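PDB 5ZQA: Lmo2812 protein from Listeria monocytogenes EGD-e, which probably acts as a serine-type D-Ala-D-Ala carboxypeptidase, a penicillin-binding protein that trims the peptide stems of cell-wall peptidoglycan. Local coordinates for residues Arg107-Arg112 and Lys205-Glu210. Numbering follows the deposited sequence.
Sequences RTWSVR and KGAKLE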
loop_
_atom_site.group_PDB
_atom_site.type_symbol
_atom_site.label_atom_id
_atom_site.label_comp_id
_atom_site.label_asym_id
_atom_site.label_seq_id
_atom_site.Cartn_x
_atom_site.Cartn_y
_atom_site.Cartn_z
ATOM N N ARG A 107 -15.206 -0.822 -18.394
ATOM C CA ARG A 107 -15.098 -2.128 -17.757
ATOM C C ARG A 107 -13.738 -2.783 -17.972
ATOM O O ARG A 107 -13.224 -3.465 -17.083
ATOM C CB ARG A 107 -16.209 -3.046 -18.284
ATOM C CG ARG A 107 -16.194 -4.455 -17.733
ATOM C CD ARG A 107 -16.511 -4.466 -16.255
ATOM N NE ARG A 107 -17.850 -3.940 -15.988
ATOM C CZ ARG A 107 -18.261 -3.511 -14.797
ATOM N NH1 ARG A 107 -17.439 -3.529 -13.753
ATOM N NH2 ARG A 107 -19.499 -3.052 -14.651
ATOM N N THR A 108 -13.149 -2.567 -19.144
ATOM C CA THR A 108 -11.997 -3.360 -19.572
ATOM C C THR A 108 -10.713 -2.537 -19.632
ATOM O O THR A 108 -10.664 -1.520 -20.310
ATOM C CB THR A 108 -12.278 -3.984 -20.946
ATOM O OG1 THR A 108 -13.479 -4.758 -20.868
ATOM C CG2 THR A 108 -11.120 -4.881 -21.406
ATOM N N TRP A 109 -9.684 -2.993 -18.920
ATOM C CA TRP A 109 -8.421 -2.259 -18.766
ATOM C C TRP A 109 -7.231 -3.183 -18.878
ATOM O O TRP A 109 -7.331 -4.362 -18.554
ATOM C CB TRP A 109 -8.347 -1.571 -17.397
ATOM C CG TRP A 109 -9.397 -0.536 -17.181
ATOM C CD1 TRP A 109 -10.708 -0.746 -16.855
ATOM C CD2 TRP A 109 -9.229 0.880 -17.279
ATOM N NE1 TRP A 109 -11.368 0.456 -16.748
ATOM C CE2 TRP A 109 -10.483 1.471 -17.011
ATOM C CE3 TRP A 109 -8.142 1.712 -17.580
ATOM C CZ2 TRP A 109 -10.674 2.849 -17.014
ATOM C CZ3 TRP A 109 -8.335 3.075 -17.586
ATOM C CH2 TRP A 109 -9.595 3.632 -17.303
ATOM N N SER A 110 -6.091 -2.630 -19.280
ATOM C CA SER A 110 -4.852 -3.393 -19.276
ATOM C C SER A 110 -4.382 -3.639 -17.849
ATOM O O SER A 110 -4.701 -2.879 -16.933
ATOM C CB SER A 110 -3.756 -2.668 -20.058
ATOM O OG SER A 110 -3.345 -1.497 -19.378
ATOM N N VAL A 111 -3.638 -4.723 -17.663
ATOM C CA VAL A 111 -3.013 -5.018 -16.378
ATOM C C VAL A 111 -2.174 -3.838 -15.890
ATOM O O VAL A 111 -2.211 -3.491 -14.704
ATOM C CB VAL A 111 -2.152 -6.300 -16.477
ATOM C CG1 VAL A 111 -1.221 -6.437 -15.288
ATOM C CG2 VAL A 111 -3.072 -7.525 -16.628
ATOM N N ARG A 112 -1.448 -3.195 -16.802
ATOM C CA ARG A 112 -0.704 -1.986 -16.465
ATOM C C ARG A 112 -1.607 -0.929 -15.832
ATOM O O ARG A 112 -1.307 -0.391 -14.761
ATOM C CB ARG A 112 -0.027 -1.416 -17.713
ATOM C CG ARG A 112 0.502 0.006 -17.574
ATOM C CD ARG A 112 1.565 0.140 -16.499
ATOM N NE ARG A 112 2.775 -0.600 -16.851
ATOM C CZ ARG A 112 3.808 -0.782 -16.039
ATOM N NH1 ARG A 112 3.796 -0.281 -14.803
ATOM N NH2 ARG A 112 4.851 -1.484 -16.469
ATOM N N LYS A 205 -5.069 3.764 -21.441
ATOM C CA LYS A 205 -6.375 3.983 -22.056
ATOM C C LYS A 205 -6.592 5.474 -22.323
ATOM O O LYS A 205 -7.200 5.853 -23.329
ATOM C CB LYS A 205 -7.502 3.418 -21.181
ATOM C CG LYS A 205 -8.848 3.327 -21.901
ATOM C CD LYS A 205 -9.971 2.888 -20.978
ATOM C CE LYS A 205 -9.918 1.409 -20.710
ATOM N NZ LYS A 205 -10.025 0.581 -21.954
ATOM N N GLY A 206 -6.092 6.322 -21.429
ATOM C CA GLY A 206 -6.190 7.759 -21.619
ATOM C C GLY A 206 -6.594 8.540 -20.376
ATOM O O GLY A 206 -6.213 9.701 -20.216
ATOM N N ALA A 207 -7.368 7.907 -19.495
ATOM C CA ALA A 207 -7.842 8.566 -18.282
ATOM C C ALA A 207 -6.687 8.916 -17.357
ATOM O O ALA A 207 -5.741 8.135 -17.215
ATOM C CB ALA A 207 -8.839 7.682 -17.556
ATOM N N LYS A 208 -6.771 10.080 -16.722
ATOM C CA LYS A 208 -5.756 10.494 -15.765
ATOM C C LYS A 208 -6.230 10.205 -14.351
ATOM O O LYS A 208 -7.350 10.559 -13.975
ATOM C CB LYS A 208 -5.408 11.981 -15.941
ATOM C CG LYS A 208 -4.832 12.291 -17.327
ATOM C CD LYS A 208 -4.121 13.649 -17.411
ATOM C CE LYS A 208 -3.863 14.257 -16.033
ATOM N NZ LYS A 208 -3.406 15.679 -16.085
ATOM N N LEU A 209 -5.370 9.541 -13.586
ATOM C CA LEU A 209 -5.687 9.155 -12.219
ATOM C C LEU A 209 -4.891 9.996 -11.230
ATOM O O LEU A 209 -3.721 10.269 -11.456
ATOM C CB LEU A 209 -5.399 7.670 -12.013
ATOM C CG LEU A 209 -6.119 6.765 -13.018
ATOM C CD1 LEU A 209 -6.002 5.324 -12.622
ATOM C CD2 LEU A 209 -7.591 7.143 -13.182
ATOM N N GLU A 210 -5.529 10.401 -10.134
ATOM C CA GLU A 210 -4.885 11.267 -9.151
ATOM C C GLU A 210 -4.414 10.488 -7.938
ATOM O O GLU A 210 -5.173 9.714 -7.359
ATOM C CB GLU A 210 -5.842 12.368 -8.701
ATOM C CG GLU A 210 -6.102 13.432 -9.745
ATOM C CD GLU A 210 -5.082 14.553 -9.725
ATOM O OE1 GLU A 210 -3.928 14.313 -9.305
ATOM O OE2 GLU A 210 -5.445 15.686 -10.110
#
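Lys-205 lies across one face of the Trp-109 indole, and its methylenes do most of the packing. Lys-205 CE sits over the six-membered ring of Trp-109, 3.6 Å from the ring centroid and 13° off the normal, a CH-pi contact. CB and CD follow the outer rim, with Lys-205 CB 3.7 Å from Trp-109 CZ3. The chain runs extended from the backbone, CG anti to N (chi1 -167°), then bends at chi3 and chi4, which sets the ammonium above the five-membered ring, within reach of the Thr-108 carbonyl. There Lys-205 NZ donates to Thr-108 O at 2.7 Å, nearly in line with the carbonyl bond (168° at O). The same NZ is 5.0 Å from the centroid of the five-membered ring, so the cation-pi component is longer and probably secondary to the hydrogen bond.

Beyond this close packing the contact thins. Ala-207 CB meets only the ring edge, 4.1 Å from Trp-109 CH2, and the 205-206 turn is exposed to solvent. Gly-206 has backbone angles there that would jam a CB against the preceding carbonyl O. Thr-203 OG1 hydrogen-bonds to Gly-206 N and Ala-207 O. Asp-113, on helix 111-120, accepts from Lys-205 N. Trp-109 NE1 hydrogen-bonds to Lys-106 O, and the indole also touches helix 100-104. The contact thus joins the hairpin of strands 200-202 and 208-210 to strand 108-110, which pairs with strand 86-88 and leads into helix 111-120.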